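Local coordinates for initiator protein NS1 (Human bocavirus, PDB 4KW3) that probably starts rolling-circle replication of the viral DNA by binding and nicking the origin through its N-terminal nuclease domain, and unwinds it through a helicase domain, at residues Pro214-Ile219 and Val227-Asp232; Gln48-Ala53 and Ser220-Pro225; Ala53-Pro56 and Ile61-Asp64. One frame throughout, in Å; residues are numbered along the deposited sequence.

Interaction 1: Pro214-Ile219 and Val227-Asp232; sequences PKNRCI and VCTSPD
Arg217 and Ile219 meet Cys228 and Thr229 in a buried, mainly polar contact between strand 216-217 with its following loop and the C-terminal end of the short helix 225-228. Arg217 makes a two-pronged grip. Its CG lies anti to the backbone N (chi1 -167°), and a bend at chi3 turns the guanidinium back so that one edge faces the end of the helix. From that edge Arg217 NE and NH2 both donate side-on to the carbonyl oxygen of Cys228, NE at 2.9 Å and NH2 at 3.0 Å from Cys228 O. The oxygen lies almost in the guanidinium plane, and two bonds to one acceptor would restrict rotation of the group. Positive charge at the C-terminal end of a helix is probably also favourable electrostatically. Cys228 CB rests on Arg217 O at 3.3 Å. On the strand side of this grip, Arg217 N reaches Thr229 OG1 at 2.8 Å, but the bond is weak; the same hydroxyl is hydrogen-bonded to Pro225 O at the start of the helix that Thr229 follows. Beyond it, Ile219 N points nearly straight at the thiol of Cys228, N to SG 3.6 Å and 170° at the hydrogen. Ile219 CG1 packs against Cys228 SG at 3.8 Å. The strand belongs to a beta-alpha-beta unit with helix 225-228 and strand 241-247: Asn216 and Cys218 hydrogen-bond through their backbones to Tyr242, while Arg217 and Ile219 also touch Leu66 on helix 60-69. Just upstream, Lys215 of the predicted RCR-3 motif salt-bridges Glu108, a predicted metal ligand on strand 101-109.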
# COMPACT_ATOMS: atom_id res chain seq x y z
N PRO A 214 3.15 -12.51 -5.58
CA PRO A 214 3.87 -12.74 -6.84
C PRO A 214 3.70 -11.62 -7.86
O PRO A 214 3.14 -11.79 -8.93
CB PRO A 214 3.28 -14.07 -7.34
CG PRO A 214 1.89 -14.09 -6.78
CD PRO A 214 1.88 -13.27 -5.51
N LYS A 215 4.21 -10.45 -7.50
CA LYS A 215 4.23 -9.30 -8.38
C LYS A 215 5.66 -8.76 -8.45
O LYS A 215 6.45 -8.96 -7.53
CB LYS A 215 3.27 -8.22 -7.88
CG LYS A 215 1.84 -8.68 -7.74
CD LYS A 215 0.94 -7.54 -7.32
CE LYS A 215 -0.51 -8.00 -7.18
NZ LYS A 215 -1.44 -6.83 -7.16
N ASN A 216 5.99 -8.08 -9.54
CA ASN A 216 7.30 -7.44 -9.61
C ASN A 216 7.17 -6.03 -9.07
O ASN A 216 6.07 -5.47 -9.02
CB ASN A 216 7.83 -7.46 -11.04
CG ASN A 216 7.97 -8.87 -11.58
OD1 ASN A 216 8.47 -9.77 -10.88
ND2 ASN A 216 7.56 -9.08 -12.83
N ARG A 217 8.28 -5.46 -8.62
CA ARG A 217 8.25 -4.11 -8.09
C ARG A 217 8.35 -3.04 -9.14
O ARG A 217 9.14 -3.16 -10.09
CB ARG A 217 9.37 -3.88 -7.07
CG ARG A 217 9.15 -2.59 -6.29
CD ARG A 217 10.12 -2.41 -5.17
NE ARG A 217 11.47 -2.29 -5.65
CZ ARG A 217 12.45 -1.79 -4.92
NH1 ARG A 217 12.17 -1.36 -3.70
NH2 ARG A 217 13.70 -1.70 -5.40
N CYS A 218 7.57 -1.98 -8.94
CA CYS A 218 7.73 -0.75 -9.69
C CYS A 218 7.41 0.45 -8.80
O CYS A 218 6.30 0.57 -8.30
CB CYS A 218 6.81 -0.76 -10.91
SG CYS A 218 6.98 0.72 -11.85
N ILE A 219 8.39 1.32 -8.57
CA ILE A 219 8.19 2.46 -7.64
C ILE A 219 7.82 3.80 -8.29
O ILE A 219 7.67 4.80 -7.61
CB ILE A 219 9.38 2.67 -6.70
CG1 ILE A 219 10.64 3.03 -7.49
CG2 ILE A 219 9.62 1.44 -5.82
CD1 ILE A 219 11.84 3.22 -6.60
N VAL A 227 13.67 -2.50 -14.01
CA VAL A 227 14.61 -1.65 -13.29
C VAL A 227 14.49 -1.84 -11.77
O VAL A 227 15.49 -2.01 -11.07
CB VAL A 227 14.44 -0.15 -13.64
CG1 VAL A 227 15.30 0.73 -12.73
CG2 VAL A 227 14.81 0.09 -15.08
N CYS A 228 13.27 -1.83 -11.26
CA CYS A 228 13.04 -1.78 -9.82
C CYS A 228 13.12 -3.13 -9.15
O CYS A 228 13.09 -3.20 -7.92
CB CYS A 228 11.69 -1.14 -9.50
SG CYS A 228 11.42 0.48 -10.22
N THR A 229 13.11 -4.19 -9.94
CA THR A 229 13.12 -5.57 -9.41
C THR A 229 14.43 -6.23 -9.73
O THR A 229 14.87 -6.23 -10.89
CB THR A 229 11.96 -6.44 -10.03
OG1 THR A 229 10.71 -5.74 -9.88
CG2 THR A 229 11.89 -7.82 -9.39
N SER A 230 15.06 -6.80 -8.71
CA SER A 230 16.29 -7.55 -8.92
C SER A 230 15.99 -8.95 -9.47
O SER A 230 14.99 -9.55 -9.11
CB SER A 230 17.11 -7.60 -7.64
OG SER A 230 16.41 -8.29 -6.63
N PRO A 231 16.87 -9.46 -10.33
CA PRO A 231 16.61 -10.69 -11.09
C PRO A 231 16.16 -11.91 -10.29
O PRO A 231 15.20 -12.54 -10.70
CB PRO A 231 17.95 -10.94 -11.77
CG PRO A 231 18.43 -9.55 -12.02
CD PRO A 231 18.07 -8.76 -10.82
N ASP A 232 16.75 -12.19 -9.14
CA ASP A 232 16.28 -13.28 -8.27
C ASP A 232 14.84 -13.11 -7.75
O ASP A 232 14.24 -14.04 -7.20
CB ASP A 232 17.21 -13.42 -7.07
CG ASP A 232 18.60 -13.85 -7.47
OD1 ASP A 232 18.77 -14.32 -8.62
OD2 ASP A 232 19.52 -13.71 -6.64

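Interaction 2: Gln48-Ala53 and Ser220-Pro225; sequences QLRNCA and SSYSKP
Arg50 and Leu49, in the segment 48-53 that carries the chain on from helix 43-49, pack on Tyr222 and Ser223 of the loop that leads from strand 216-217 to helix 225-228. The larger part is packing of the Arg50 side chain along Tyr222. Arg50 runs extended from CG to NE alongside Tyr222, the two side chains pointing the same way. Arg50 NH2 approaches Tyr222 CD2 at 3.2 Å, and Arg50 NE lies 3.4 Å from Tyr222 CB, so an edge of the guanidinium runs along CB, CG and the CD2 side of the ring. The two planes are inclined by 42°, which rules out a parallel stack. Farther back, the aliphatic part of the arginine rests on the same residue, Arg50 CG 3.9 Å from Tyr222 CB. A second, smaller patch is formed by Leu49. With its CG anti to the backbone N (chi1 -171°), Leu49 sends CD2 to within 3.6 Å of Ser223 OG, a van der Waals approach of a methyl to a hydroxyl. No backbone bond joins the two segments; each is braced by its own type I turn, Cys52 N to Leu49 O and Ser223 N to Ser220 O. In the latter, Ser220 OG also accepts from Tyr222 N at 3.0 Å in an ST turn, which helps fix where the tyrosine leaves the chain. Glu31 binds the same serine hydroxyl, and Tyr222 OH makes weak bonds to the backbone at Lys28 and Glu31. Without a hydrogen bond or salt bridge between 48-53 and 220-225, the contact rests on van der Waals packing of Arg50 on Tyr222 and Leu49 on Ser223.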
# COMPACT_ATOMS: atom_id res chain seq x y z
N GLN A 48 16.39 10.89 -11.55
CA GLN A 48 17.57 10.16 -12.00
C GLN A 48 17.21 8.73 -12.36
O GLN A 48 17.75 8.16 -13.30
CB GLN A 48 18.62 10.17 -10.89
CG GLN A 48 20.03 10.28 -11.38
CD GLN A 48 20.97 10.64 -10.26
OE1 GLN A 48 20.54 11.19 -9.24
NE2 GLN A 48 22.25 10.31 -10.43
N LEU A 49 16.25 8.17 -11.62
CA LEU A 49 15.82 6.80 -11.81
C LEU A 49 15.27 6.56 -13.22
O LEU A 49 15.42 5.45 -13.75
CB LEU A 49 14.76 6.41 -10.78
CG LEU A 49 14.41 4.93 -10.78
CD1 LEU A 49 15.60 4.14 -10.32
CD2 LEU A 49 13.20 4.65 -9.96
N ARG A 50 14.64 7.59 -13.81
CA ARG A 50 14.09 7.50 -15.18
C ARG A 50 15.13 7.08 -16.21
O ARG A 50 14.78 6.46 -17.20
CB ARG A 50 13.48 8.83 -15.65
CG ARG A 50 12.35 9.36 -14.82
CD ARG A 50 11.69 10.55 -15.51
NE ARG A 50 10.55 11.06 -14.73
CZ ARG A 50 10.61 12.07 -13.87
NH1 ARG A 50 11.75 12.73 -13.72
NH2 ARG A 50 9.53 12.45 -13.19
N ASN A 51 16.40 7.41 -15.96
CA ASN A 51 17.46 7.21 -16.94
C ASN A 51 18.20 5.90 -16.75
O ASN A 51 19.23 5.66 -17.38
CB ASN A 51 18.46 8.37 -16.88
CG ASN A 51 17.79 9.72 -16.90
OD1 ASN A 51 16.87 9.96 -17.69
ND2 ASN A 51 18.24 10.62 -16.03
N CYS A 52 17.69 5.04 -15.87
CA CYS A 52 18.39 3.82 -15.52
C CYS A 52 18.10 2.67 -16.49
O CYS A 52 16.99 2.53 -17.00
CB CYS A 52 18.01 3.39 -14.11
SG CYS A 52 18.70 4.40 -12.79
N ALA A 53 19.11 1.83 -16.69
CA ALA A 53 19.00 0.63 -17.52
C ALA A 53 18.34 -0.48 -16.71
O ALA A 53 18.62 -0.62 -15.52
CB ALA A 53 20.39 0.18 -18.00
N SER A 220 7.68 3.81 -9.61
CA SER A 220 7.26 5.01 -10.32
C SER A 220 6.58 4.72 -11.65
O SER A 220 6.96 3.80 -12.36
CB SER A 220 8.44 5.95 -10.56
OG SER A 220 7.96 7.11 -11.22
N SER A 221 5.59 5.54 -11.98
CA SER A 221 4.97 5.51 -13.29
C SER A 221 6.01 5.77 -14.38
O SER A 221 5.82 5.36 -15.52
CB SER A 221 3.90 6.59 -13.38
OG SER A 221 2.87 6.37 -12.43
N TYR A 222 7.11 6.43 -14.03
CA TYR A 222 8.14 6.79 -15.00
C TYR A 222 9.32 5.86 -14.90
O TYR A 222 10.42 6.17 -15.35
CB TYR A 222 8.59 8.25 -14.82
CG TYR A 222 7.43 9.21 -14.66
CD1 TYR A 222 6.34 9.16 -15.51
CD2 TYR A 222 7.43 10.14 -13.64
CE1 TYR A 222 5.27 10.03 -15.36
CE2 TYR A 222 6.37 11.01 -13.48
CZ TYR A 222 5.29 10.95 -14.34
OH TYR A 222 4.24 11.83 -14.17
N SER A 223 9.09 4.69 -14.33
CA SER A 223 10.13 3.68 -14.25
C SER A 223 9.53 2.35 -14.71
O SER A 223 8.36 2.27 -15.07
CB SER A 223 10.68 3.59 -12.83
OG SER A 223 11.83 2.77 -12.77
N LYS A 224 10.34 1.29 -14.65
CA LYS A 224 9.94 -0.02 -15.16
C LYS A 224 10.28 -1.09 -14.13
O LYS A 224 11.26 -0.98 -13.39
CB LYS A 224 10.66 -0.34 -16.48
CG LYS A 224 10.47 0.68 -17.59
CD LYS A 224 9.04 0.63 -18.14
CE LYS A 224 8.86 1.57 -19.34
NZ LYS A 224 7.61 1.29 -20.10
N PRO A 225 9.46 -2.14 -14.09
CA PRO A 225 9.64 -3.23 -13.13
C PRO A 225 11.00 -3.90 -13.26
O PRO A 225 11.58 -4.32 -12.26
CB PRO A 225 8.54 -4.22 -13.52
CG PRO A 225 7.53 -3.42 -14.20
CD PRO A 225 8.22 -2.29 -14.87

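Interaction 3: Ala53-Pro56 and Ile61-Asp64; sequences APHP and IRDD
The side chains of His55 and Arg62 cross at a slant, imidazole over guanidinium, where the loop before helix 60-69 folds back on the first turn of that helix. Their planes are 38° apart. Arg62 CZ sits over one face of the ring, offset toward the rim, and is 3.5 Å from His55 NE2; Arg62 NH2 comes within 3.3 Å of NE2, but the angle is too poor for a hydrogen bond. The edges of the guanidinium serve polar partners. Arg62 NH1 donates to the backbone oxygen of Ala53, NH1 to O 2.8 Å, with the acceptor exactly in the guanidinium plane although the donor stands 44° out of the carbonyl plane. The other side turns to the next residue in the helix: Arg62 NE and NH2 both donate to Asp63 OD1, NE at 3.1 Å and NH2 at 3.2 Å, from the same face of the carboxylate, as part of a salt bridge. A bend at chi3 (67°) brings the otherwise extended arginine into this position. Asp57 O takes a further bond from NH1, tying the intervening loop to the same group, and His55 ND1 makes a weak bond to Asp226 O in helix 225-228. Held by its edges to two carbonyls and a carboxylate, the guanidinium would be fixed in rotation; it and the nearby Asp63 carboxylate would probably pull the imidazole's ionisation in opposite directions, leaving its charge open.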
# COMPACT_ATOMS: atom_id res chain seq x y z
N ALA A 53 19.11 1.83 -16.69
CA ALA A 53 19.00 0.63 -17.52
C ALA A 53 18.34 -0.48 -16.71
O ALA A 53 18.62 -0.62 -15.52
CB ALA A 53 20.39 0.18 -18.00
N PRO A 54 17.42 -1.22 -17.34
CA PRO A 54 16.77 -2.40 -16.74
C PRO A 54 17.77 -3.52 -16.51
O PRO A 54 18.80 -3.58 -17.21
CB PRO A 54 15.78 -2.83 -17.81
CG PRO A 54 16.45 -2.42 -19.09
CD PRO A 54 17.12 -1.11 -18.78
N HIS A 55 17.47 -4.40 -15.57
CA HIS A 55 18.26 -5.61 -15.42
C HIS A 55 18.08 -6.41 -16.71
O HIS A 55 17.04 -6.28 -17.38
CB HIS A 55 17.77 -6.40 -14.21
CG HIS A 55 18.18 -5.81 -12.90
ND1 HIS A 55 17.31 -5.14 -12.08
CD2 HIS A 55 19.39 -5.76 -12.29
CE1 HIS A 55 17.94 -4.72 -11.01
NE2 HIS A 55 19.21 -5.07 -11.11
N PRO A 56 19.09 -7.22 -17.07
CA PRO A 56 20.30 -7.55 -16.32
C PRO A 56 21.53 -6.71 -16.70
O PRO A 56 22.64 -7.07 -16.36
CB PRO A 56 20.56 -9.00 -16.73
CG PRO A 56 20.01 -9.07 -18.19
CD PRO A 56 19.12 -7.85 -18.41
N ILE A 61 24.73 3.19 -10.75
CA ILE A 61 23.93 4.33 -10.34
C ILE A 61 22.55 3.86 -9.93
O ILE A 61 22.06 4.20 -8.85
CB ILE A 61 23.83 5.38 -11.46
CG1 ILE A 61 25.18 6.08 -11.65
CG2 ILE A 61 22.77 6.41 -11.14
CD1 ILE A 61 25.19 7.07 -12.81
N ARG A 62 21.93 3.07 -10.79
CA ARG A 62 20.66 2.43 -10.50
C ARG A 62 20.67 1.71 -9.16
O ARG A 62 19.76 1.86 -8.35
CB ARG A 62 20.29 1.44 -11.61
CG ARG A 62 19.02 0.64 -11.35
CD ARG A 62 18.98 -0.59 -12.21
NE ARG A 62 20.02 -1.55 -11.88
CZ ARG A 62 20.64 -2.32 -12.77
NH1 ARG A 62 20.37 -2.21 -14.06
NH2 ARG A 62 21.56 -3.18 -12.38
N ASP A 63 21.69 0.88 -8.95
CA ASP A 63 21.71 0.06 -7.74
C ASP A 63 21.76 0.89 -6.45
O ASP A 63 21.06 0.56 -5.50
CB ASP A 63 22.87 -0.93 -7.79
CG ASP A 63 22.77 -1.89 -8.96
OD1 ASP A 63 21.61 -2.22 -9.35
OD2 ASP A 63 23.84 -2.27 -9.52
N ASP A 64 22.57 1.95 -6.43
CA ASP A 64 22.67 2.83 -5.26
C ASP A 64 21.42 3.64 -5.03
O ASP A 64 20.90 3.73 -3.91
CB ASP A 64 23.86 3.78 -5.42
CG ASP A 64 25.18 3.08 -5.25
OD1 ASP A 64 25.17 1.84 -5.05
OD2 ASP A 64 26.22 3.76 -5.37

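Overall arrangement
The three contacts cluster on one side of the nuclease domain, which by family belongs to the Rep clan of rolling-circle initiators, with centres 9 to 12 Å apart. Along the chain, interaction 3 closes first, within the link from helix 43-49 to helix 60-69. Interaction 2 starts from the same region, sharing Ala53, but spans more than 160 residues to 220-225, and its segments alternate with those of interaction 1. Helix 225-228 joins them: Cys228 SG touches Ser223 OG, and Val227 packs on Pro54 and Cys52. An early helical pair is thereby attached to the late strand 216-217 of the mixed sheet, just beyond the predicted RCR-3 motif, whereas interactions 2 and 3 themselves lie away from the annotated sites.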